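Local atomic coordinates of 5-formaminoimidazole-4-carboxamide-1-(Beta)-D-ribofuranosyl 5'-monophosphate synthetase (Thermococcus kodakarensis, PDB entry 2PBZ), a protein that probably acts as an ATP-dependent ligase of purine biosynthesis, forming a carbon-nitrogen bond on the route to IMP with the help of magnesium or manganese. Residues G291-I294 with A295-R299; E304-L307 with E308-V311. One frame throughout, in Å; residues are numbered along the deposited sequence.

Contact 1. Residues G291-I294 with A295-R299; sequences GRRI and ARELR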
loop_
_atom_site.group_PDB
_atom_site.type_symbol
_atom_site.label_atom_id
_atom_site.label_comp_id
_atom_site.label_asym_id
_atom_site.label_seq_id
_atom_site.Cartn_x
_atom_site.Cartn_y
_atom_site.Cartn_z
ATOM N N GLY A 291 14.900 -8.913 -0.846
ATOM C CA GLY A 291 16.297 -8.669 -1.121
ATOM C C GLY A 291 17.095 -8.982 0.122
ATOM O O GLY A 291 18.228 -9.446 0.045
ATOM N N ARG A 292 16.498 -8.726 1.283
ATOM C CA ARG A 292 17.181 -9.006 2.530
ATOM C C ARG A 292 17.126 -10.500 2.823
ATOM O O ARG A 292 18.020 -11.046 3.469
ATOM C CB ARG A 292 16.570 -8.216 3.690
ATOM C CG ARG A 292 17.388 -8.376 4.963
ATOM C CD ARG A 292 17.019 -7.415 6.074
ATOM N NE ARG A 292 17.880 -7.621 7.236
ATOM C CZ ARG A 292 17.621 -7.173 8.459
ATOM N NH1 ARG A 292 16.517 -6.486 8.695
ATOM N NH2 ARG A 292 18.459 -7.429 9.454
ATOM N N ARG A 293 16.080 -11.158 2.328
ATOM C CA ARG A 293 15.910 -12.587 2.540
ATOM C C ARG A 293 17.001 -13.340 1.798
ATOM O O ARG A 293 17.582 -14.287 2.326
ATOM C CB ARG A 293 14.546 -13.041 2.044
ATOM C CG ARG A 293 14.272 -14.499 2.304
ATOM C CD ARG A 293 14.310 -14.790 3.789
ATOM N NE ARG A 293 14.283 -16.222 4.056
ATOM C CZ ARG A 293 15.302 -17.049 3.839
ATOM N NH1 ARG A 293 16.445 -16.580 3.353
ATOM N NH2 ARG A 293 15.170 -18.350 4.083
ATOM N N ILE A 294 17.262 -12.914 0.568
ATOM C CA ILE A 294 18.309 -13.511 -0.236
ATOM C C ILE A 294 19.659 -13.369 0.485
ATOM O O ILE A 294 20.451 -14.299 0.521
ATOM C CB ILE A 294 18.409 -12.814 -1.582
ATOM C CG1 ILE A 294 17.161 -13.102 -2.400
ATOM C CG2 ILE A 294 19.670 -13.246 -2.298
ATOM C CD1 ILE A 294 17.077 -12.281 -3.647
ATOM N N ALA A 295 19.900 -12.198 1.069
ATOM C CA ALA A 295 21.143 -11.933 1.778
ATOM C C ALA A 295 21.246 -12.726 3.051
ATOM O O ALA A 295 22.340 -13.153 3.421
ATOM C CB ALA A 295 21.276 -10.458 2.084
ATOM N N ARG A 296 20.122 -12.922 3.737
ATOM C CA ARG A 296 20.169 -13.683 4.979
ATOM C C ARG A 296 20.426 -15.147 4.670
ATOM O O ARG A 296 21.018 -15.868 5.476
ATOM C CB ARG A 296 18.876 -13.552 5.777
ATOM C CG ARG A 296 18.882 -14.459 6.994
ATOM C CD ARG A 296 17.997 -13.944 8.083
ATOM N NE ARG A 296 18.341 -12.573 8.432
ATOM C CZ ARG A 296 17.776 -11.889 9.420
ATOM N NH1 ARG A 296 16.837 -12.452 10.170
ATOM N NH2 ARG A 296 18.133 -10.633 9.646
ATOM N N GLU A 297 19.982 -15.568 3.491
ATOM C CA GLU A 297 20.167 -16.936 3.052
ATOM C C GLU A 297 21.661 -17.132 2.854
ATOM O O GLU A 297 22.226 -18.163 3.201
ATOM C CB GLU A 297 19.438 -17.176 1.730
ATOM C CG GLU A 297 19.475 -18.622 1.280
ATOM C CD GLU A 297 18.549 -19.495 2.089
ATOM O OE1 GLU A 297 18.466 -19.318 3.328
ATOM O OE2 GLU A 297 17.912 -20.364 1.482
ATOM N N LEU A 298 22.288 -16.113 2.292
ATOM C CA LEU A 298 23.707 -16.127 2.034
ATOM C C LEU A 298 24.468 -16.190 3.354
ATOM O O LEU A 298 25.319 -17.053 3.550
ATOM C CB LEU A 298 24.076 -14.869 1.265
ATOM C CG LEU A 298 25.242 -14.922 0.285
ATOM C CD1 LEU A 298 25.104 -16.132 -0.633
ATOM C CD2 LEU A 298 25.271 -13.627 -0.517
ATOM N N ARG A 299 24.147 -15.290 4.272
ATOM C CA ARG A 299 24.831 -15.255 5.561
ATOM C C ARG A 299 24.662 -16.559 6.337
ATOM O O ARG A 299 25.580 -17.005 7.020
ATOM C CB ARG A 299 24.311 -14.105 6.411
ATOM C CG ARG A 299 25.241 -13.729 7.544
ATOM C CD ARG A 299 24.502 -12.923 8.582
ATOM N NE ARG A 299 23.376 -13.699 9.089
ATOM C CZ ARG A 299 23.154 -13.955 10.378
ATOM N NH1 ARG A 299 23.982 -13.489 11.306
ATOM N NH2 ARG A 299 22.111 -14.703 10.735
#
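Arg293 and Glu297 face each other one turn apart on helix 290-302, an i to i+4 salt bridge in what is probably an ATP-grasp-type domain. CB of Arg293 points away from the next turn. CG stands anti to the backbone N (chi1 -177°). CG and CD form a bent stem, which brings the guanidinium back toward Glu297. NE forms a salt bridge with OE1 of Glu185. CZ of Arg293 lies 3.9 Å from OE1 of Glu297. NH1 of Arg293 reaches that OE1 at 3.4 Å, a weak hydrogen bond within the salt bridge, and also lies against CB of Glu297. NH2 comes almost as near to OE1. The carboxylate oxygen sits at the edge of the guanidinium, near its plane, but the two flat groups are 74° apart, so they do not meet as a flat two-bond pair. Phe176 and Ser178 of strand 170-178 touch both side chains.

The backbone underneath is regular. Arg296 N bonds to Arg292 O at 2.8 Å, Glu297 N to Arg293 O at 3.0 Å, and Leu298 N to Ile294 O at 3.1 Å. Ala295 N to Gly291 O is longer and weak.

Arg292 and Arg296 run outward on another side of the helix. Both form salt bridges to OE2 of Glu23, which probably offsets their like charges, and Trp284 adds a cation-pi contact to Arg296. The two guanidinium planes are 87° apart, so an edge of Arg296 points at a face of Arg292. NH2 of Arg296 lies over that face, 3.2 Å from NH2 of Arg292.

Contact 2. Residues E304-L307 with E308-V311; sequences EDRL and EEVV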
loop_
_atom_site.group_PDB
_atom_site.type_symbol
_atom_site.label_atom_id
_atom_site.label_comp_id
_atom_site.label_asym_id
_atom_site.label_seq_id
_atom_site.Cartn_x
_atom_site.Cartn_y
_atom_site.Cartn_z
ATOM N N GLU A 304 27.609 -21.670 8.070
ATOM C CA GLU A 304 27.476 -23.126 8.169
ATOM C C GLU A 304 28.248 -23.879 7.081
ATOM O O GLU A 304 28.028 -25.070 6.834
ATOM C CB GLU A 304 25.992 -23.491 8.136
ATOM C CG GLU A 304 25.211 -22.858 9.278
ATOM C CD GLU A 304 23.739 -22.665 8.962
ATOM O OE1 GLU A 304 23.057 -23.665 8.622
ATOM O OE2 GLU A 304 23.267 -21.503 9.061
ATOM N N ASP A 305 29.161 -23.172 6.436
ATOM C CA ASP A 305 29.979 -23.766 5.396
ATOM C C ASP A 305 29.129 -24.369 4.281
ATOM O O ASP A 305 29.649 -25.093 3.426
ATOM C CB ASP A 305 30.896 -24.839 6.003
ATOM C CG ASP A 305 32.117 -25.134 5.137
ATOM O OD1 ASP A 305 32.860 -26.085 5.461
ATOM O OD2 ASP A 305 32.339 -24.414 4.141
ATOM N N ARG A 306 27.825 -24.093 4.291
ATOM C CA ARG A 306 26.958 -24.597 3.226
ATOM C C ARG A 306 27.449 -23.765 2.046
ATOM O O ARG A 306 28.494 -24.052 1.473
ATOM C CB ARG A 306 25.490 -24.279 3.509
ATOM C CG ARG A 306 24.573 -25.484 3.609
ATOM C CD ARG A 306 24.604 -26.126 4.999
ATOM N NE ARG A 306 23.329 -26.000 5.710
ATOM C CZ ARG A 306 22.156 -26.444 5.258
ATOM N NH1 ARG A 306 22.070 -27.057 4.079
ATOM N NH2 ARG A 306 21.060 -26.267 5.986
ATOM N N LEU A 307 26.713 -22.717 1.705
ATOM C CA LEU A 307 27.100 -21.807 0.628
ATOM C C LEU A 307 27.303 -22.441 -0.743
ATOM O O LEU A 307 27.484 -21.742 -1.743
ATOM C CB LEU A 307 28.363 -21.029 1.039
ATOM C CG LEU A 307 28.729 -19.725 0.304
ATOM C CD1 LEU A 307 29.599 -20.013 -0.896
ATOM C CD2 LEU A 307 27.451 -18.973 -0.110
ATOM N N GLU A 308 27.283 -23.763 -0.811
ATOM C CA GLU A 308 27.448 -24.402 -2.114
ATOM C C GLU A 308 26.041 -24.737 -2.561
ATOM O O GLU A 308 25.732 -24.750 -3.752
ATOM C CB GLU A 308 28.268 -25.692 -2.012
ATOM C CG GLU A 308 28.782 -26.195 -3.367
ATOM C CD GLU A 308 27.673 -26.369 -4.411
ATOM O OE1 GLU A 308 26.843 -27.309 -4.267
ATOM O OE2 GLU A 308 27.629 -25.558 -5.377
ATOM N N GLU A 309 25.192 -24.982 -1.569
ATOM C CA GLU A 309 23.800 -25.329 -1.799
ATOM C C GLU A 309 22.955 -24.160 -2.313
ATOM O O GLU A 309 21.840 -24.373 -2.797
ATOM C CB GLU A 309 23.169 -25.851 -0.506
ATOM C CG GLU A 309 23.903 -27.010 0.156
ATOM C CD GLU A 309 23.169 -27.521 1.387
ATOM O OE1 GLU A 309 23.845 -27.884 2.369
ATOM O OE2 GLU A 309 21.915 -27.566 1.371
ATOM N N VAL A 310 23.472 -22.929 -2.206
ATOM C CA VAL A 310 22.718 -21.762 -2.661
ATOM C C VAL A 310 23.337 -20.971 -3.803
ATOM O O VAL A 310 22.791 -19.937 -4.191
ATOM C CB VAL A 310 22.434 -20.753 -1.502
ATOM C CG1 VAL A 310 21.724 -21.454 -0.347
ATOM C CG2 VAL A 310 23.722 -20.105 -1.038
ATOM N N VAL A 311 24.459 -21.425 -4.352
ATOM C CA VAL A 311 25.068 -20.674 -5.443
ATOM C C VAL A 311 25.287 -21.494 -6.696
ATOM O O VAL A 311 24.957 -22.661 -6.742
ATOM C CB VAL A 311 26.419 -20.046 -5.027
ATOM C CG1 VAL A 311 26.209 -19.118 -3.844
ATOM C CG2 VAL A 311 27.428 -21.148 -4.688
#
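Arg306 and Glu309 carry the charged part of this contact. NH1 of Arg306 donates to OE1 of Glu309 at 2.6 Å, a hydrogen bond within a salt bridge. OE1 of Glu309 is modelled too close to CG of Arg306, so its place, and with it the exact bond length, is doubtful. The carboxylate meets the edge of the guanidinium, with the two planes 49° apart. The arginine chain bends at its second torsion (chi2 83°) and again at its third, which carries NH1 round to the glutamate. On the other side of the network, NE of Arg306 faces OE1 of Glu304 in a long pair of 3.7 Å. A leucine in place of Arg306 would probably leave the carboxylates of Glu304 and Glu309 without the positive charge they share.

Residues 304-311 form an irregular stretch near the C-terminal end of the modelled chain, after helix 290-302, and fold back beside it. Val310 makes backbone hydrogen bonds with Gly88, which ties this tail to a loop in the N-terminal part of the chain.

The apolar part centres on one methyl of Leu307. CG of Leu307 is anti to its own N (chi1 -161°), and CD2 reaches both valines. CD2 of Leu307 packs on CG1 of Val311 at 3.9 Å. CD2 of Leu307 meets CG2 of Val310 at 4.0 Å, where the two side chains cross at about a right angle. Leu298, Ala301 and Glu302 of the helix also touch Leu307, while Ile180 and Ile247 touch Val310.

How the contacts relate
Contacts 1 and 2 follow one another along the chain, with centres about 12 Å apart. Contact 1 lies on helix 290-302 and is largely buried. Contact 2 belongs to the tail beyond that helix and is only partly buried. They meet through carbon atoms: the leucine and valine methyls and the CG of Glu297. CD1 of Leu298 packs on CD2 of Leu307 at 3.7 Å and reaches CG2 of Val310 at 4.2 Å. CG of Glu297 lies 4.0 Å from CG1 of Val310. Within contact 1, Glu297 and Leu298 are thus the residues that receive the tail. Both contacts lie away from the ATP pocket, whose residues include Phe129, Glu163 and Tyr172.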